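Local coordinates for protein guanine deaminase (Escherichia coli, PDB 6OHB) that catalyses the zinc-dependent hydrolytic deamination of guanine to xanthine and ammonia, a step of purine degradation, at residues 236-241 against 256-261; 209-214 against 246-251. All coordinates share one frame; numbering follows the deposited sequence.

Interaction 1. Residues 236-241 against 256-261; sequences THLCEN and DGYLDV. With ZN (zinc ion), chain E.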
loop_
_atom_site.group_PDB
_atom_site.type_symbol
_atom_site.label_atom_id
_atom_site.label_comp_id
_atom_site.label_asym_id
_atom_site.label_seq_id
_atom_site.Cartn_x
_atom_site.Cartn_y
_atom_site.Cartn_z
ATOM N N THR A 236 -3.503 3.206 -25.530
ATOM C CA THR A 236 -2.944 4.541 -25.333
ATOM C C THR A 236 -3.416 5.114 -24.003
ATOM O O THR A 236 -4.263 4.531 -23.330
ATOM C CB THR A 236 -3.316 5.466 -26.505
ATOM O OG1 THR A 236 -2.552 6.674 -26.425
ATOM C CG2 THR A 236 -4.804 5.799 -26.488
ATOM N N HIS A 237 -2.862 6.272 -23.633
ATOM C CA HIS A 237 -3.259 6.984 -22.420
ATOM C C HIS A 237 -4.371 7.989 -22.750
ATOM O O HIS A 237 -4.418 8.535 -23.855
ATOM C CB HIS A 237 -2.059 7.713 -21.795
ATOM C CG HIS A 237 -1.020 6.814 -21.178
ATOM N ND1 HIS A 237 0.052 6.306 -21.885
ATOM C CD2 HIS A 237 -0.856 6.391 -19.900
ATOM C CE1 HIS A 237 0.814 5.590 -21.075
ATOM N NE2 HIS A 237 0.283 5.621 -19.865
ATOM N N LEU A 238 -5.275 8.234 -21.789
ATOM C CA LEU A 238 -6.398 9.136 -22.048
ATOM C C LEU A 238 -6.874 9.817 -20.770
ATOM O O LEU A 238 -7.229 9.133 -19.807
ATOM C CB LEU A 238 -7.571 8.380 -22.695
ATOM C CG LEU A 238 -8.872 9.149 -22.967
ATOM C CD1 LEU A 238 -8.669 10.154 -24.087
ATOM C CD2 LEU A 238 -9.998 8.180 -23.314
ATOM N N CYS A 239 -6.920 11.152 -20.793
ATOM C CA CYS A 239 -7.422 11.995 -19.702
ATOM C C CYS A 239 -6.954 11.519 -18.326
ATOM O O CYS A 239 -7.743 11.275 -17.412
ATOM C CB CYS A 239 -8.948 12.104 -19.747
ATOM S SG CYS A 239 -9.652 12.441 -21.373
ATOM N N GLU A 240 -5.636 11.450 -18.178
ATOM C CA GLU A 240 -5.058 11.136 -16.878
ATOM C C GLU A 240 -5.004 12.375 -15.989
ATOM O O GLU A 240 -5.294 12.299 -14.788
ATOM C CB GLU A 240 -3.653 10.542 -17.063
ATOM C CG GLU A 240 -2.921 10.167 -15.778
ATOM C CD GLU A 240 -1.557 9.535 -16.047
ATOM O OE1 GLU A 240 -1.141 9.505 -17.225
ATOM O OE2 GLU A 240 -0.896 9.079 -15.087
ATOM N N ASN A 241 -4.654 13.521 -16.571
ATOM C CA ASN A 241 -4.361 14.742 -15.833
ATOM C C ASN A 241 -4.997 15.934 -16.540
ATOM O O ASN A 241 -5.096 15.961 -17.770
ATOM C CB ASN A 241 -2.842 14.921 -15.697
ATOM C CG ASN A 241 -2.466 16.206 -15.011
ATOM O OD1 ASN A 241 -1.878 17.094 -15.625
ATOM N ND2 ASN A 241 -2.790 16.314 -13.725
ATOM N N ASP A 256 -13.414 17.608 -30.724
ATOM C CA ASP A 256 -14.301 17.858 -29.585
ATOM C C ASP A 256 -13.787 17.205 -28.301
ATOM O O ASP A 256 -14.495 16.450 -27.635
ATOM C CB ASP A 256 -15.716 17.387 -29.911
ATOM C CG ASP A 256 -16.748 17.870 -28.891
ATOM O OD1 ASP A 256 -16.452 18.832 -28.147
ATOM O OD2 ASP A 256 -17.851 17.284 -28.831
ATOM N N GLY A 257 -12.546 17.501 -27.940
ATOM C CA GLY A 257 -11.945 16.989 -26.724
ATOM C C GLY A 257 -10.918 15.901 -26.989
ATOM O O GLY A 257 -10.543 15.605 -28.127
ATOM N N TYR A 258 -10.478 15.282 -25.892
ATOM C CA TYR A 258 -9.368 14.335 -25.937
ATOM C C TYR A 258 -9.765 13.038 -26.642
ATOM O O TYR A 258 -9.114 12.613 -27.607
ATOM C CB TYR A 258 -8.888 14.066 -24.509
ATOM C CG TYR A 258 -7.473 13.543 -24.357
ATOM C CD1 TYR A 258 -6.808 12.929 -25.412
ATOM C CD2 TYR A 258 -6.814 13.641 -23.136
ATOM C CE1 TYR A 258 -5.519 12.438 -25.256
ATOM C CE2 TYR A 258 -5.532 13.155 -22.971
ATOM C CZ TYR A 258 -4.887 12.555 -24.031
ATOM O OH TYR A 258 -3.608 12.078 -23.858
ATOM N N LEU A 259 -10.821 12.376 -26.159
ATOM C CA LEU A 259 -11.209 11.094 -26.741
ATOM C C LEU A 259 -11.592 11.232 -28.209
ATOM O O LEU A 259 -11.404 10.290 -28.993
ATOM C CB LEU A 259 -12.366 10.484 -25.943
ATOM C CG LEU A 259 -13.007 9.204 -26.504
ATOM C CD1 LEU A 259 -11.992 8.076 -26.635
ATOM C CD2 LEU A 259 -14.195 8.769 -25.662
ATOM N N ASP A 260 -12.115 12.393 -28.606
ATOM C CA ASP A 260 -12.534 12.556 -29.991
ATOM C C ASP A 260 -11.357 12.596 -30.955
ATOM O O ASP A 260 -11.531 12.264 -32.132
ATOM C CB ASP A 260 -13.382 13.815 -30.155
ATOM C CG ASP A 260 -14.013 13.910 -31.533
ATOM O OD1 ASP A 260 -15.028 13.220 -31.772
ATOM O OD2 ASP A 260 -13.489 14.672 -32.377
ATOM N N VAL A 261 -10.165 12.962 -30.486
ATOM C CA VAL A 261 -8.985 12.867 -31.343
ATOM C C VAL A 261 -8.742 11.416 -31.738
ATOM O O VAL A 261 -8.505 11.106 -32.911
ATOM C CB VAL A 261 -7.755 13.472 -30.645
ATOM C CG1 VAL A 261 -6.561 13.465 -31.593
ATOM C CG2 VAL A 261 -8.062 14.876 -30.154
HETATM ZN ZN ZN E . 1.106 4.471 -18.390
#

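Interaction 2. Residues 209-214 against 246-251; sequences RFAPTS and AWVKSL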
loop_
_atom_site.group_PDB
_atom_site.type_symbol
_atom_site.label_atom_id
_atom_site.label_comp_id
_atom_site.label_asym_id
_atom_site.label_seq_id
_atom_site.Cartn_x
_atom_site.Cartn_y
_atom_site.Cartn_z
ATOM N N ARG A 209 1.808 6.729 -27.622
ATOM C CA ARG A 209 1.903 7.045 -26.199
ATOM C C ARG A 209 0.688 7.843 -25.744
ATOM O O ARG A 209 -0.096 7.384 -24.905
ATOM C CB ARG A 209 3.198 7.805 -25.898
ATOM C CG ARG A 209 3.444 7.972 -24.401
ATOM C CD ARG A 209 4.742 8.692 -24.095
ATOM N NE ARG A 209 5.921 7.924 -24.483
ATOM C CZ ARG A 209 6.579 7.099 -23.677
ATOM N NH1 ARG A 209 6.175 6.920 -22.422
ATOM N NH2 ARG A 209 7.645 6.452 -24.125
ATOM N N PHE A 210 0.512 9.036 -26.301
ATOM C CA PHE A 210 -0.741 9.775 -26.208
ATOM C C PHE A 210 -0.747 10.827 -27.313
ATOM O O PHE A 210 0.220 10.971 -28.068
ATOM C CB PHE A 210 -0.947 10.401 -24.820
ATOM C CG PHE A 210 0.243 11.172 -24.295
ATOM C CD1 PHE A 210 0.741 10.921 -23.029
ATOM C CD2 PHE A 210 0.854 12.147 -25.059
ATOM C CE1 PHE A 210 1.824 11.625 -22.539
ATOM C CE2 PHE A 210 1.936 12.855 -24.573
ATOM C CZ PHE A 210 2.422 12.592 -23.315
ATOM N N ALA A 211 -1.856 11.557 -27.407
ATOM C CA ALA A 211 -2.007 12.537 -28.480
ATOM C C ALA A 211 -0.975 13.663 -28.434
ATOM O O ALA A 211 -0.500 14.061 -29.513
ATOM C CB ALA A 211 -3.435 13.099 -28.464
ATOM N N PRO A 212 -0.590 14.215 -27.272
ATOM C CA PRO A 212 0.432 15.278 -27.285
ATOM C C PRO A 212 1.707 14.927 -28.032
ATOM O O PRO A 212 2.267 15.796 -28.710
ATOM C CB PRO A 212 0.702 15.505 -25.794
ATOM C CG PRO A 212 -0.603 15.238 -25.149
ATOM C CD PRO A 212 -1.267 14.144 -25.961
ATOM N N THR A 213 2.178 13.684 -27.954
ATOM C CA THR A 213 3.457 13.328 -28.549
ATOM C C THR A 213 3.305 12.686 -29.922
ATOM O O THR A 213 4.260 12.091 -30.428
ATOM C CB THR A 213 4.247 12.397 -27.625
ATOM O OG1 THR A 213 3.391 11.359 -27.127
ATOM C CG2 THR A 213 4.854 13.171 -26.460
ATOM N N SER A 214 2.145 12.821 -30.555
ATOM C CA SER A 214 1.963 12.303 -31.902
ATOM C C SER A 214 1.394 13.387 -32.801
ATOM O O SER A 214 0.345 13.966 -32.498
ATOM C CB SER A 214 1.039 11.078 -31.887
ATOM O OG SER A 214 1.698 9.962 -31.305
ATOM N N ALA A 246 -5.751 19.869 -21.162
ATOM C CA ALA A 246 -5.610 21.206 -21.738
ATOM C C ALA A 246 -4.557 21.229 -22.843
ATOM O O ALA A 246 -4.726 21.911 -23.863
ATOM C CB ALA A 246 -5.263 22.213 -20.639
ATOM N N TRP A 247 -3.460 20.495 -22.655
ATOM C CA TRP A 247 -2.448 20.377 -23.700
ATOM C C TRP A 247 -3.039 19.770 -24.969
ATOM O O TRP A 247 -2.737 20.219 -26.084
ATOM C CB TRP A 247 -1.282 19.535 -23.182
ATOM C CG TRP A 247 -0.017 19.641 -23.980
ATOM C CD1 TRP A 247 0.271 20.558 -24.948
ATOM C CD2 TRP A 247 1.139 18.801 -23.867
ATOM N NE1 TRP A 247 1.533 20.337 -25.448
ATOM C CE2 TRP A 247 2.086 19.264 -24.801
ATOM C CE3 TRP A 247 1.464 17.698 -23.067
ATOM C CZ2 TRP A 247 3.336 18.664 -24.960
ATOM C CZ3 TRP A 247 2.705 17.104 -23.225
ATOM C CH2 TRP A 247 3.626 17.587 -24.164
ATOM N N VAL A 248 -3.876 18.740 -24.816
ATOM C CA VAL A 248 -4.506 18.112 -25.974
ATOM C C VAL A 248 -5.444 19.095 -26.651
ATOM O O VAL A 248 -5.455 19.228 -27.881
ATOM C CB VAL A 248 -5.238 16.822 -25.561
ATOM C CG1 VAL A 248 -6.059 16.280 -26.724
ATOM C CG2 VAL A 248 -4.236 15.797 -25.081
ATOM N N LYS A 249 -6.245 19.801 -25.860
ATOM C CA LYS A 249 -7.082 20.834 -26.450
ATOM C C LYS A 249 -6.242 21.887 -27.193
ATOM O O LYS A 249 -6.726 22.485 -28.155
ATOM C CB LYS A 249 -7.983 21.462 -25.382
ATOM N N SER A 250 -5.009 22.185 -26.765
ATOM C CA SER A 250 -4.230 23.107 -27.607
ATOM C C SER A 250 -3.745 22.431 -28.890
ATOM O O SER A 250 -3.718 23.048 -29.966
ATOM C CB SER A 250 -2.997 23.693 -26.863
ATOM O OG SER A 250 -3.176 24.700 -25.857
ATOM N N LEU A 251 -3.346 21.182 -28.807
ATOM C CA LEU A 251 -2.681 20.660 -29.982
ATOM C C LEU A 251 -3.655 20.188 -31.052
ATOM O O LEU A 251 -3.282 20.129 -32.234
ATOM C CB LEU A 251 -1.725 19.542 -29.576
ATOM C CG LEU A 251 -0.447 20.103 -28.937
ATOM C CD1 LEU A 251 0.258 19.012 -28.166
ATOM C CD2 LEU A 251 0.484 20.696 -29.981
#

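Interaction 1. Residues 236-241 against 256-261
Leu238 and Cys239, where strand 233-238 gives way to a loop, lie against Leu259 and Tyr258, at helix 258-264, with the Leu238 and Leu259 CA atoms 7.0 Å apart and those of Cys239 and Tyr258 6.9 Å. The Tyr258 ring carries most of the contact. A chi1 of -158° swings the ring back along the strand end, and the side chain of Leu238 runs past it in the opposite direction. A CH-pi contact results: Leu238 CD1 sits over one face, 3.8 Å from the Tyr258 ring centroid and displaced toward the rim. Cys239 comes in obliquely, its SG 4.5 Å from that same centroid in a sulfur-aromatic contact, while its backbone N approaches Tyr258 CE2 to 3.3 Å. The other branch of Leu238 turns to the second leucine, CD2 lying 3.9 Å from Leu259 CD1. The buried phenol hydroxyl of Tyr258 is satisfied by a hydrogen bond to Glu244, whose carboxylate also takes the backbone N of Glu240, tying the ring to the loop beyond the strand. His237 sends its imidazole away from this apolar patch, and its NE2 binds zinc at 2.0 Å. Its ND1 probably donates to Arg209 O, which would limit rotation of the imidazole. His82, His84 and Asp327 also bind the zinc, at the C-terminal end of the barrel strands, as is usual in amidohydrolases. Around this site, strand 233-238 makes backbone hydrogen bonds to Arg209, just past strand 203-208, and to Val273 of strand 272-274, while helix 282-290 packs on Cys239 and Leu259, and Ile245 of helix 242-251 meets both Cys239 and Tyr258.

Interaction 2. Residues 209-214 against 246-251
Pro212, in the loop between strand 203-208 and helix 216-228, presses against helix 242-251, where Pro212 CA comes 5.8 Å from Val248 CA. The loop makes a tight turn here, with Ser214 N bonded to Ala211 O. Trp247 and Val248 receive the proline ring, and Leu251 meets the residue's backbone. Trp247 offers the face of its six-membered ring, and Pro212 CB stands over it, displaced toward the indole rim, in a CH-pi contact, 3.6 Å from the centroid and 14° off the normal. The tryptophan chi1 of -164° places CG opposite the backbone N and carries the indole off the helix and over the loop. At the other end of the proline ring, beside its N, CD meets Val248 CG2 at 3.5 Å, and the same methyl lies 4.4 Å from Ala211 CB. One turn on from Trp247, Leu251 places CD1 3.8 Å from Pro212 O; that carbonyl is hydrogen-bonded to Arg172 and Asn173. The packing is largely apolar, and Tyr258 touches both Pro212 and Val248. Such a loop after one barrel strand, seated on the helix that follows the next, belongs to the TIM-barrel architecture of amidohydrolases, and it carries Arg209 and Phe210, which probably bind substrate.

Overall arrangement
The two interactions are neighbours, their centres 8 Å apart on the same side of the chain's centre, and their segments alternate along the sequence: 209-214, 236-241, 246-251, 256-261. Parallel barrel strands 203-208 and 233-238 lead into the first two segments, while helices 242-251 and 258-264 supply the others. Tyr258 joins the contacts, its OH packing 3.3 Å from Phe210 CB and its CZ 3.5 Å from Val248 CG2. At the strand ends, Arg209 O probably accepts a hydrogen bond from Thr236 OG1. A zinc ligand and residues that probably bind substrate thus lie side by side at adjacent strand ends, packed against helices 242-251 and 258-264.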